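Local coordinates for beta-ketothiolase BktB (Ralstonia eutropha, PDB 4NZS), which condenses acetyl-CoA with itself or with propionyl-CoA to give acetoacetyl-CoA or beta-ketovaleryl-CoA, and is required for efficient production of the copolyester PHBV, at residues T166-A171 / G246-G251; Y174-A179 / A330-K335; A184-H189 / A229-M234; D220-V225 / I351-P356; S126-L131 / D148-A153. One frame throughout, in Å; residues are numbered along the deposited sequence.

Interaction 1: T166-A171 / G246-G251; sequences TAENVA and GTVTAG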
# COMPACT_ATOMS: atom_id res chain seq x y z
N THR A 166 21.18 -21.76 -5.79
CA THR A 166 21.21 -23.06 -6.44
C THR A 166 22.28 -23.10 -7.51
O THR A 166 22.72 -24.18 -7.93
CB THR A 166 19.84 -23.53 -7.03
OG1 THR A 166 19.56 -22.86 -8.26
CG2 THR A 166 18.75 -23.31 -6.08
N ALA A 167 22.70 -21.95 -8.00
CA ALA A 167 23.72 -21.94 -9.04
C ALA A 167 25.06 -22.43 -8.48
O ALA A 167 25.60 -23.44 -8.94
CB ALA A 167 23.86 -20.56 -9.64
N GLU A 168 25.55 -21.75 -7.44
CA GLU A 168 26.72 -22.19 -6.69
C GLU A 168 26.71 -23.70 -6.57
O GLU A 168 27.70 -24.37 -6.86
CB GLU A 168 26.77 -21.54 -5.30
CG GLU A 168 26.76 -20.01 -5.29
CD GLU A 168 27.94 -19.40 -6.01
OE1 GLU A 168 28.49 -20.09 -6.86
OE2 GLU A 168 28.32 -18.23 -5.74
N ASN A 169 25.56 -24.25 -6.20
CA ASN A 169 25.46 -25.70 -5.97
C ASN A 169 25.87 -26.55 -7.18
O ASN A 169 26.56 -27.56 -7.04
CB ASN A 169 24.05 -26.09 -5.51
CG ASN A 169 23.77 -25.67 -4.10
OD1 ASN A 169 24.62 -25.08 -3.42
ND2 ASN A 169 22.54 -25.94 -3.63
N VAL A 170 25.43 -26.14 -8.35
CA VAL A 170 25.63 -26.93 -9.55
C VAL A 170 27.01 -26.62 -10.05
O VAL A 170 27.67 -27.47 -10.65
CB VAL A 170 24.55 -26.62 -10.60
CG1 VAL A 170 24.92 -27.15 -11.98
CG2 VAL A 170 23.25 -27.25 -10.17
N ALA A 171 27.46 -25.39 -9.80
CA ALA A 171 28.81 -24.98 -10.16
C ALA A 171 29.83 -25.83 -9.40
O ALA A 171 30.86 -26.22 -9.96
CB ALA A 171 29.01 -23.51 -9.87
N GLY A 246 32.18 -17.66 -3.02
CA GLY A 246 31.31 -17.24 -4.09
C GLY A 246 31.89 -17.43 -5.48
O GLY A 246 33.08 -17.23 -5.72
N THR A 247 31.05 -17.83 -6.42
CA THR A 247 31.47 -17.75 -7.82
C THR A 247 30.46 -16.94 -8.65
O THR A 247 30.86 -16.22 -9.55
CB THR A 247 31.77 -19.14 -8.45
OG1 THR A 247 30.55 -19.83 -8.76
CG2 THR A 247 32.64 -20.01 -7.52
N VAL A 248 29.18 -17.01 -8.32
CA VAL A 248 28.17 -16.42 -9.19
C VAL A 248 28.03 -14.91 -8.93
O VAL A 248 27.94 -14.48 -7.79
CB VAL A 248 26.82 -17.16 -9.01
CG1 VAL A 248 25.74 -16.56 -9.89
CG2 VAL A 248 26.97 -18.65 -9.32
N THR A 249 28.00 -14.14 -10.03
CA THR A 249 27.94 -12.67 -10.01
C THR A 249 26.70 -12.08 -10.77
O THR A 249 25.89 -12.81 -11.36
CB THR A 249 29.20 -12.04 -10.69
OG1 THR A 249 29.25 -12.38 -12.09
CG2 THR A 249 30.49 -12.51 -10.03
N ALA A 250 26.58 -10.76 -10.75
CA ALA A 250 25.67 -10.05 -11.65
C ALA A 250 26.10 -10.28 -13.10
O ALA A 250 25.28 -10.64 -13.97
CB ALA A 250 25.66 -8.57 -11.31
N GLY A 251 27.41 -10.10 -13.34
CA GLY A 251 28.04 -10.33 -14.63
C GLY A 251 27.75 -11.67 -15.28
O GLY A 251 27.51 -11.72 -16.50
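The carboxylate of Glu168 takes up two backbone amides and a hydroxyl of residues 246-251. Its OE1 accepts from Thr247 OG1 at 2.8 Å, through the syn lone pair. OE2 holds two N-H groups, Thr247 N at 2.8 Å and the almost straight bond from Val248 N at 3.0 Å. These two donors come from opposite faces of the carboxylate, 22° and 35° out of its plane but both on the syn side, so the group is pinned against rotation. A bend at chi2 (-61°) turns the acid off the helix flank and along the loop. Both partners belong to the loop domain of the thiolase fold, the long excursion between strands 116-124 and 257-267, and the bonds tie its helix 163-173 to a loop without regular structure. Alongside the acid, Val248 CG2 lies 3.2 Å from Glu168 OE1 and reaches on to Ala167 CB at 3.7 Å, giving the polar grip an apolar flank. In the next shell, Gln181 NE2 is hydrogen-bonded to Thr247 OG1, Val248 pairs through its backbone with Val240, and Ala328 of helix 327-336 packs on Ala167, Ala171 and Val248.

Interaction 2: Y174-A179 / A330-K335; sequences YDISRA and ACAVTK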
# COMPACT_ATOMS: atom_id res chain seq x y z
N TYR A 174 29.55 -29.84 -10.40
CA TYR A 174 30.25 -30.14 -11.63
C TYR A 174 31.60 -29.44 -11.79
O TYR A 174 32.23 -29.51 -12.83
CB TYR A 174 29.34 -29.81 -12.80
CG TYR A 174 28.07 -30.61 -12.77
CD1 TYR A 174 27.16 -30.46 -11.76
CD2 TYR A 174 27.81 -31.55 -13.74
CE1 TYR A 174 26.01 -31.20 -11.72
CE2 TYR A 174 26.66 -32.29 -13.71
CZ TYR A 174 25.77 -32.12 -12.70
OH TYR A 174 24.64 -32.87 -12.69
N ASP A 175 32.05 -28.76 -10.74
CA ASP A 175 33.30 -28.02 -10.81
C ASP A 175 33.41 -27.02 -11.96
O ASP A 175 34.41 -26.99 -12.65
CB ASP A 175 34.50 -28.96 -10.80
CG ASP A 175 35.81 -28.22 -10.60
OD1 ASP A 175 35.77 -26.98 -10.49
OD2 ASP A 175 36.87 -28.86 -10.55
N ILE A 176 32.39 -26.20 -12.16
CA ILE A 176 32.51 -25.12 -13.13
C ILE A 176 33.03 -23.92 -12.38
O ILE A 176 32.35 -23.35 -11.54
CB ILE A 176 31.17 -24.79 -13.79
CG1 ILE A 176 30.74 -25.92 -14.72
CG2 ILE A 176 31.25 -23.48 -14.56
CD1 ILE A 176 29.86 -26.95 -14.06
N SER A 177 34.27 -23.56 -12.67
CA SER A 177 34.94 -22.50 -11.96
C SER A 177 34.44 -21.15 -12.37
O SER A 177 34.02 -20.96 -13.49
CB SER A 177 36.42 -22.55 -12.27
OG SER A 177 36.62 -22.25 -13.63
N ARG A 178 34.53 -20.19 -11.46
CA ARG A 178 34.34 -18.80 -11.87
C ARG A 178 34.79 -18.55 -13.32
O ARG A 178 34.01 -18.01 -14.10
CB ARG A 178 35.05 -17.87 -10.91
CG ARG A 178 35.08 -16.41 -11.33
CD ARG A 178 33.78 -15.69 -11.04
NE ARG A 178 33.96 -14.24 -11.02
CZ ARG A 178 34.36 -13.57 -9.96
NH1 ARG A 178 34.62 -14.23 -8.82
NH2 ARG A 178 34.51 -12.25 -10.02
N ALA A 179 36.01 -18.94 -13.68
CA ALA A 179 36.58 -18.53 -14.98
C ALA A 179 35.86 -19.14 -16.19
O ALA A 179 35.86 -18.53 -17.26
CB ALA A 179 38.07 -18.80 -15.06
N ALA A 330 24.67 -23.10 -17.19
CA ALA A 330 24.76 -23.29 -18.65
C ALA A 330 26.00 -24.12 -18.96
O ALA A 330 25.89 -25.14 -19.65
CB ALA A 330 24.78 -21.96 -19.42
N CYS A 331 27.16 -23.72 -18.42
CA CYS A 331 28.39 -24.50 -18.58
C CYS A 331 28.15 -25.97 -18.13
O CYS A 331 28.39 -26.92 -18.89
CB CYS A 331 29.53 -23.87 -17.80
SG CYS A 331 30.24 -22.38 -18.53
N ALA A 332 27.61 -26.14 -16.93
CA ALA A 332 27.26 -27.48 -16.42
C ALA A 332 26.46 -28.30 -17.42
O ALA A 332 26.86 -29.41 -17.76
CB ALA A 332 26.50 -27.38 -15.11
N VAL A 333 25.36 -27.73 -17.91
CA VAL A 333 24.47 -28.42 -18.87
C VAL A 333 25.15 -28.75 -20.21
O VAL A 333 24.83 -29.78 -20.83
CB VAL A 333 23.17 -27.61 -19.12
CG1 VAL A 333 22.31 -28.25 -20.21
CG2 VAL A 333 22.35 -27.51 -17.84
N THR A 334 26.09 -27.90 -20.66
CA THR A 334 26.89 -28.19 -21.85
C THR A 334 27.70 -29.48 -21.68
O THR A 334 27.70 -30.38 -22.54
CB THR A 334 27.92 -27.09 -22.12
OG1 THR A 334 27.45 -25.83 -21.63
CG2 THR A 334 28.21 -27.00 -23.62
N LYS A 335 28.42 -29.51 -20.55
CA LYS A 335 29.36 -30.55 -20.18
C LYS A 335 28.66 -31.90 -20.04
O LYS A 335 28.82 -32.76 -20.88
CB LYS A 335 30.03 -30.13 -18.88
CG LYS A 335 30.94 -31.13 -18.19
CD LYS A 335 31.93 -30.31 -17.34
CE LYS A 335 32.70 -31.13 -16.34
NZ LYS A 335 31.90 -31.36 -15.10
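The Schellman motif that ends helix 163-173 sets Tyr174 and Ile176, on either side of its C-prime residue Asp175, against helix 327-336. Asp175 has a positive phi, and the turn returns Ile176 N to Ala171 O. The chain reversal brings the carbonyl of Tyr174 within range of Lys335. Lys335 NZ donates to Tyr174 O at 2.9 Å, in the carbonyl plane and on a lone pair, with a C=O...N angle of 129°. The lysine is extended until its last torsion, chi4 -82°, which turns the ammonium toward the carbonyl and leaves NZ near the plane of the Tyr174 ring, at its edge, 3.8 Å from Tyr174 CB. A positive charge beside the C-terminal end of a helix is probably favourable electrostatically. Ile176 supplies most of the apolar contact. Its CD1 sits against Ala332 CB at 3.5 Å, while its CG2 branch meets Cys331 CB at 3.7 Å, so two successive residues of the helix are covered by one side chain. Tyr174 CG also reaches Ala332 CB, at 4.3 Å. Ser177 then N-caps helix 178-197 through a weak bond to Gln180 N. Helix 327-336 thus touches both helices 178-197 and 299-310: Cys331 also packs on Gln180 and Ala184 of the first, and Val333 touches Pro299 and Val300 of the second.

Interaction 3: A184-H189 / A229-M234; sequences AALESH and ATIDDM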
# COMPACT_ATOMS: atom_id res chain seq x y z
N ALA A 184 32.32 -17.63 -20.44
CA ALA A 184 31.03 -18.00 -21.04
C ALA A 184 30.17 -16.74 -21.20
O ALA A 184 29.43 -16.62 -22.18
CB ALA A 184 30.30 -19.05 -20.21
N ALA A 185 30.30 -15.82 -20.25
CA ALA A 185 29.51 -14.60 -20.21
C ALA A 185 30.00 -13.57 -21.16
O ALA A 185 29.24 -12.99 -21.93
CB ALA A 185 29.51 -14.01 -18.82
N LEU A 186 31.28 -13.33 -21.08
CA LEU A 186 31.92 -12.43 -22.02
C LEU A 186 31.65 -12.89 -23.44
O LEU A 186 31.51 -12.08 -24.38
CB LEU A 186 33.42 -12.44 -21.76
CG LEU A 186 34.14 -11.64 -22.81
CD1 LEU A 186 33.46 -10.29 -22.99
CD2 LEU A 186 35.62 -11.49 -22.43
N GLU A 187 31.60 -14.21 -23.59
CA GLU A 187 31.28 -14.80 -24.86
C GLU A 187 29.88 -14.40 -25.23
O GLU A 187 29.71 -13.70 -26.24
CB GLU A 187 31.38 -16.32 -24.80
CG GLU A 187 30.69 -17.07 -25.94
CD GLU A 187 31.43 -16.97 -27.27
OE1 GLU A 187 32.39 -16.16 -27.40
OE2 GLU A 187 31.03 -17.72 -28.20
N SER A 188 28.90 -14.84 -24.42
CA SER A 188 27.45 -14.63 -24.72
C SER A 188 27.27 -13.23 -25.28
O SER A 188 26.59 -13.02 -26.31
CB SER A 188 26.56 -14.80 -23.48
OG SER A 188 25.21 -15.15 -23.84
N HIS A 189 27.89 -12.27 -24.60
CA HIS A 189 27.91 -10.90 -25.12
C HIS A 189 28.50 -10.79 -26.50
O HIS A 189 27.83 -10.31 -27.42
CB HIS A 189 28.61 -9.96 -24.15
CG HIS A 189 27.79 -9.66 -22.93
ND1 HIS A 189 27.96 -10.32 -21.73
CD2 HIS A 189 26.76 -8.81 -22.74
CE1 HIS A 189 27.10 -9.85 -20.85
NE2 HIS A 189 26.35 -8.94 -21.44
N ALA A 229 32.39 -5.45 -24.57
CA ALA A 229 32.48 -6.61 -23.69
C ALA A 229 33.94 -6.89 -23.36
O ALA A 229 34.69 -7.35 -24.21
CB ALA A 229 31.83 -7.82 -24.37
N THR A 230 34.34 -6.60 -22.12
CA THR A 230 35.72 -6.71 -21.64
C THR A 230 35.76 -7.81 -20.61
O THR A 230 34.76 -8.03 -19.95
CB THR A 230 36.12 -5.39 -20.95
OG1 THR A 230 35.98 -4.31 -21.88
CG2 THR A 230 37.53 -5.44 -20.40
N ILE A 231 36.88 -8.51 -20.46
CA ILE A 231 36.97 -9.57 -19.43
C ILE A 231 37.07 -8.92 -18.06
O ILE A 231 36.44 -9.34 -17.11
CB ILE A 231 38.18 -10.55 -19.54
CG1 ILE A 231 38.76 -10.65 -20.97
CG2 ILE A 231 37.76 -11.92 -18.99
CD1 ILE A 231 39.56 -11.91 -21.29
N ASP A 232 37.87 -7.88 -17.99
CA ASP A 232 38.23 -7.26 -16.72
C ASP A 232 37.12 -6.32 -16.29
O ASP A 232 37.12 -5.80 -15.16
CB ASP A 232 39.57 -6.56 -16.89
CG ASP A 232 40.39 -7.18 -18.01
OD1 ASP A 232 39.93 -7.09 -19.18
OD2 ASP A 232 41.44 -7.79 -17.74
N ASP A 233 36.18 -6.10 -17.20
CA ASP A 233 34.92 -5.45 -16.89
C ASP A 233 34.22 -6.25 -15.81
O ASP A 233 33.78 -5.74 -14.79
CB ASP A 233 34.00 -5.48 -18.11
CG ASP A 233 33.55 -4.14 -18.54
OD1 ASP A 233 33.49 -3.26 -17.65
OD2 ASP A 233 33.25 -3.97 -19.76
N MET A 234 34.17 -7.55 -16.09
CA MET A 234 33.20 -8.45 -15.54
C MET A 234 33.83 -9.55 -14.66
O MET A 234 33.18 -10.52 -14.28
CB MET A 234 32.51 -9.06 -16.73
CG MET A 234 31.20 -9.74 -16.44
SD MET A 234 31.22 -11.12 -17.56
CE MET A 234 30.67 -10.34 -19.07
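Ala185 O is held by two donors of His189, a residue that, like Ala185 itself, meets the thioether of Met234. His189 N gives the ordinary helical bond at 3.1 Å, and His189 ND1 adds a second at 3.0 Å from the opposite face of the carbonyl, 49° above its plane. The imidazole is folded back along helix 178-197 of the thiolase loop domain, and this bond helps fix its rotation. Residues 229-234, in the loop leading toward strand 257-267, cover the same helix without any hydrogen bond across the contact. Bends at chi2 and chi3 curl the Met234 chain onto the helix: SD rests 3.6 Å from Ala185 CB, and the methyl CE lies 3.8 Å from His189 ND1, oblique to the ring. Ile351, from another loop, touches both Ala185 and His189. Leu186 carries the largest share of the buried surface, with CG anti to the backbone N (chi1 174°) and its two methyls parted between neighbours. The Leu186 and Ile231 side chains cross at about a right angle, and Leu186 CD2 meets Ile231 CG1 at 3.6 Å. The other methyl, Leu186 CD1, is pressed to 3.3 Å from Ala229 CB, closer than two methyl carbons normally pack.

Interaction 4: D220-V225 / I351-P356; sequences DTDEHV and ISLGHP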
# COMPACT_ATOMS: atom_id res chain seq x y z
N ASP A 220 13.30 -1.99 -30.93
CA ASP A 220 13.59 -3.15 -31.75
C ASP A 220 14.88 -3.90 -31.43
O ASP A 220 15.11 -4.96 -31.98
CB ASP A 220 13.65 -2.72 -33.21
CG ASP A 220 14.70 -1.66 -33.45
OD1 ASP A 220 15.43 -1.32 -32.50
OD2 ASP A 220 14.80 -1.16 -34.58
N THR A 221 15.73 -3.35 -30.59
CA THR A 221 17.06 -3.90 -30.43
C THR A 221 17.27 -4.38 -29.01
O THR A 221 17.11 -3.62 -28.09
CB THR A 221 18.11 -2.87 -30.81
OG1 THR A 221 19.37 -3.52 -31.01
CG2 THR A 221 18.24 -1.81 -29.74
N ASP A 222 17.68 -5.64 -28.84
CA ASP A 222 17.78 -6.17 -27.51
C ASP A 222 18.84 -5.38 -26.80
O ASP A 222 19.98 -5.40 -27.18
CB ASP A 222 18.21 -7.62 -27.56
CG ASP A 222 17.26 -8.48 -28.37
OD1 ASP A 222 16.08 -8.56 -28.03
OD2 ASP A 222 17.71 -9.08 -29.34
N GLU A 223 18.44 -4.73 -25.71
CA GLU A 223 19.24 -3.73 -25.02
C GLU A 223 20.11 -4.20 -23.86
O GLU A 223 20.91 -3.43 -23.36
CB GLU A 223 18.36 -2.57 -24.57
CG GLU A 223 17.05 -2.98 -23.90
CD GLU A 223 16.29 -1.81 -23.31
OE1 GLU A 223 16.49 -0.67 -23.74
OE2 GLU A 223 15.48 -2.04 -22.40
N HIS A 224 19.90 -5.42 -23.40
CA HIS A 224 20.71 -6.01 -22.33
C HIS A 224 22.18 -6.32 -22.64
O HIS A 224 23.06 -6.12 -21.83
CB HIS A 224 20.02 -7.25 -21.78
CG HIS A 224 20.41 -7.58 -20.39
ND1 HIS A 224 19.88 -6.94 -19.30
CD2 HIS A 224 21.30 -8.47 -19.90
CE1 HIS A 224 20.42 -7.42 -18.20
NE2 HIS A 224 21.29 -8.35 -18.54
N VAL A 225 22.40 -6.86 -23.83
CA VAL A 225 23.69 -7.03 -24.47
C VAL A 225 24.64 -5.82 -24.42
O VAL A 225 24.21 -4.66 -24.46
CB VAL A 225 23.45 -7.40 -25.95
CG1 VAL A 225 22.51 -6.41 -26.61
CG2 VAL A 225 24.75 -7.50 -26.73
N ILE A 351 22.12 -14.47 -20.28
CA ILE A 351 23.13 -13.56 -19.77
C ILE A 351 23.29 -12.33 -20.66
O ILE A 351 23.46 -11.23 -20.16
CB ILE A 351 24.49 -14.25 -19.62
CG1 ILE A 351 24.39 -15.41 -18.65
CG2 ILE A 351 25.53 -13.26 -19.15
CD1 ILE A 351 25.30 -16.56 -18.98
N SER A 352 23.26 -12.52 -21.97
CA SER A 352 23.40 -11.39 -22.86
C SER A 352 22.12 -10.68 -23.27
O SER A 352 22.04 -9.48 -23.09
CB SER A 352 24.23 -11.76 -24.08
OG SER A 352 23.68 -12.88 -24.71
N LEU A 353 21.09 -11.37 -23.75
CA LEU A 353 19.93 -10.60 -24.16
C LEU A 353 18.93 -10.36 -23.05
O LEU A 353 18.30 -9.32 -22.99
CB LEU A 353 19.28 -11.28 -25.36
CG LEU A 353 20.29 -11.55 -26.46
CD1 LEU A 353 20.01 -12.84 -27.19
CD2 LEU A 353 20.34 -10.38 -27.42
N GLY A 354 18.79 -11.33 -22.17
CA GLY A 354 18.02 -11.24 -20.95
C GLY A 354 17.20 -12.48 -20.65
O GLY A 354 17.20 -13.42 -21.45
N HIS A 355 16.52 -12.50 -19.51
CA HIS A 355 15.76 -13.65 -19.10
C HIS A 355 14.39 -13.25 -18.55
O HIS A 355 14.12 -13.40 -17.36
CB HIS A 355 16.56 -14.47 -18.09
CG HIS A 355 15.95 -15.80 -17.81
ND1 HIS A 355 16.22 -16.52 -16.66
CD2 HIS A 355 15.01 -16.51 -18.48
CE1 HIS A 355 15.50 -17.64 -16.67
NE2 HIS A 355 14.76 -17.65 -17.76
N PRO A 356 13.50 -12.78 -19.44
CA PRO A 356 12.10 -12.54 -19.20
C PRO A 356 11.39 -13.81 -18.88
O PRO A 356 10.71 -14.41 -19.74
CB PRO A 356 11.60 -12.01 -20.53
CG PRO A 356 12.49 -12.63 -21.50
CD PRO A 356 13.82 -12.54 -20.85
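His224 brings carbon atoms, not a donor, to the carbonyls of Ile351, Ser352 and Leu353. Two of these oxygens lie in the imidazole plane at its CD2 edge: Ser352 O is 3.4 Å and Ile351 O 3.5 Å from His224 CD2. The third, Leu353 O, comes within 3.0 Å of His224 CB. With CG anti to the backbone N (chi1 -156°), the ring runs along the 351-353 backbone. Leu353 gives van der Waals contact: its CD2 lies 3.5 Å from Asp222 CB and as close to the carboxylate oxygen Asp222 OD2, the two side chains crossing obliquely. Polar side-chain atoms are engaged elsewhere: Asp222 OD1 forms a salt bridge with Arg17 and accepts from Ile20 N, and Ser352 OG is hydrogen-bonded to Ser188 OG. Among backbone atoms, Val225 N is only 2.7 Å from Ser352 O, yet the angle is too poor for a hydrogen bond. Gly354, whose backbone angles (phi 138°, psi 176°) only glycine adopts with ease, leads into His355, the predicted proton acceptor, in the Gly-His-Pro sequence familiar from thiolases. The chemistry is thus one of carbonyl oxygens turned to C-H groups; such oxygens would probably polarise the His224 ring edge, and this approach to His355 is held to residues 220-225 by close fit without any hydrogen bond between the two segments.

Interaction 5: S126-L131 / D148-A153; sequences SRAPYL and DMMLGA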
# COMPACT_ATOMS: atom_id res chain seq x y z
N SER A 126 9.78 -5.60 -15.13
CA SER A 126 9.82 -4.24 -14.60
C SER A 126 8.53 -3.91 -13.92
O SER A 126 8.51 -3.13 -12.98
CB SER A 126 10.07 -3.19 -15.69
OG SER A 126 11.17 -3.50 -16.53
N ARG A 127 7.43 -4.47 -14.39
CA ARG A 127 6.15 -4.21 -13.78
C ARG A 127 5.76 -5.27 -12.73
O ARG A 127 4.58 -5.39 -12.36
CB ARG A 127 5.02 -4.09 -14.88
CG ARG A 127 5.30 -3.08 -15.97
CD ARG A 127 4.29 -3.09 -17.15
NE ARG A 127 2.98 -2.52 -16.82
CZ ARG A 127 2.74 -1.22 -16.70
NH1 ARG A 127 3.70 -0.35 -16.87
NH2 ARG A 127 1.52 -0.79 -16.38
N ALA A 128 6.73 -6.00 -12.17
CA ALA A 128 6.27 -7.01 -11.25
C ALA A 128 5.86 -6.15 -10.13
O ALA A 128 6.48 -5.14 -9.92
CB ALA A 128 7.37 -8.00 -10.82
N PRO A 129 4.84 -6.56 -9.37
CA PRO A 129 4.37 -5.85 -8.23
C PRO A 129 4.95 -6.18 -6.87
O PRO A 129 5.66 -7.19 -6.71
CB PRO A 129 2.93 -6.34 -8.16
CG PRO A 129 3.05 -7.78 -8.51
CD PRO A 129 3.98 -7.71 -9.68
N TYR A 130 4.53 -5.39 -5.90
CA TYR A 130 4.55 -5.74 -4.51
C TYR A 130 3.14 -6.11 -4.01
O TYR A 130 2.17 -5.41 -4.32
CB TYR A 130 5.00 -4.53 -3.76
CG TYR A 130 6.45 -4.25 -4.01
CD1 TYR A 130 6.89 -3.60 -5.15
CD2 TYR A 130 7.37 -4.68 -3.11
CE1 TYR A 130 8.24 -3.35 -5.32
CE2 TYR A 130 8.70 -4.46 -3.30
CZ TYR A 130 9.15 -3.83 -4.38
OH TYR A 130 10.50 -3.69 -4.47
N LEU A 131 3.03 -7.21 -3.26
CA LEU A 131 1.76 -7.59 -2.63
C LEU A 131 1.77 -7.00 -1.27
O LEU A 131 2.84 -6.86 -0.70
CB LEU A 131 1.61 -9.09 -2.36
CG LEU A 131 2.08 -10.15 -3.32
CD1 LEU A 131 1.87 -11.51 -2.65
CD2 LEU A 131 1.27 -10.01 -4.59
N ASP A 148 8.09 -8.07 -2.45
CA ASP A 148 8.56 -8.05 -3.84
C ASP A 148 8.30 -9.37 -4.55
O ASP A 148 8.90 -10.36 -4.27
CB ASP A 148 10.03 -7.69 -3.88
CG ASP A 148 10.55 -7.51 -5.26
OD1 ASP A 148 9.84 -7.87 -6.23
OD2 ASP A 148 11.68 -6.95 -5.42
N MET A 149 7.43 -9.36 -5.54
CA MET A 149 6.90 -10.59 -6.11
C MET A 149 7.86 -11.19 -7.10
O MET A 149 7.88 -12.41 -7.37
CB MET A 149 5.55 -10.28 -6.79
CG MET A 149 4.62 -11.47 -6.88
SD MET A 149 4.31 -12.18 -5.26
CE MET A 149 3.33 -13.64 -5.54
N MET A 150 8.66 -10.31 -7.67
CA MET A 150 9.67 -10.69 -8.58
C MET A 150 10.71 -11.53 -7.84
O MET A 150 10.99 -12.66 -8.23
CB MET A 150 10.31 -9.44 -9.13
CG MET A 150 11.29 -9.74 -10.25
SD MET A 150 12.30 -8.32 -10.67
CE MET A 150 13.16 -7.95 -9.14
N LEU A 151 11.27 -11.01 -6.76
CA LEU A 151 12.14 -11.87 -5.92
C LEU A 151 11.37 -13.13 -5.49
O LEU A 151 11.93 -14.20 -5.35
CB LEU A 151 12.53 -11.15 -4.67
CG LEU A 151 13.31 -9.90 -4.90
CD1 LEU A 151 14.12 -9.68 -3.65
CD2 LEU A 151 14.26 -10.06 -6.09
N GLY A 152 10.08 -12.99 -5.30
CA GLY A 152 9.27 -14.13 -4.94
C GLY A 152 9.54 -15.24 -5.88
O GLY A 152 9.92 -16.35 -5.49
N ALA A 153 9.39 -14.88 -7.13
CA ALA A 153 9.55 -15.75 -8.28
C ALA A 153 10.94 -16.29 -8.42
O ALA A 153 11.10 -17.32 -9.02
CB ALA A 153 9.19 -14.99 -9.55
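Met149 has the most surface buried here, and both its backbone and its side chain engage residues 129-131. Met149 N donates to Pro129 O at 3.0 Å, nearly along the C=O axis (C=O...N angle 164°), joining the first turn of helix 149-153 to the chain entering strand 130-132. Bent at chi2, the side chain runs at a slant to the Pro129 ring, where Met149 CB is 3.9 Å from Pro129 CG, and lays its sulfur on Leu131, with Met149 SD 3.6 Å from Leu131 CG. Asp148 is both the last residue of strand 144-148 and the N-cap of the helix. It faces Tyr130 as an antiparallel, non-hydrogen-bonded pair. Its CG is anti to the backbone N (chi1 -174°), which carries OD1 back to Met150 N and Leu151 N in weak capping bonds. The Tyr130 side chain lies across this aspartate, ring and carboxylate planes 37° apart, with Tyr130 CE2 3.5 Å from Asp148 CB. Ala128 CB also abuts Met150 CB at 3.7 Å. The buried polar ends are satisfied by other chains: Asp148 OD1 pairs with Arg136 of the second subunit, while Asp148 OD2 and Tyr130 OH bond to Gly142 of the third subunit. Tyr130 and Leu131 also pair with a strand of the second subunit, continuing the sheet across that interface. A short hairpin projecting from the loop domain and shared among subunits in this way is consistent with the tetramerisation loop known from tetrameric thiolases.

In the fold
Interactions 1, 2 and 3 form a continuous patch round helices 163-173, 178-197 and 327-336: the centres of 1 and 2 are about 10 Å apart, and the centre of interaction 3 is about 16 Å from each of theirs. Interactions 2 and 3 share helix 178-197 and touch. Interaction 4 joins this patch through Ser188 OG and Ser352 OG, a probable hydrogen bond of 2.9 Å, and contains His355, the predicted proton acceptor. Cys385, also predicted as a proton acceptor, has its side chain about 9 Å from those of Ala167 and Ala332. Interaction 5 stands apart at the subunit interfaces, its nearest atoms about 7 Å from interaction 4, with Met150 about 12 Å from Cys95, the probable acyl-thioester residue, side chain to side chain.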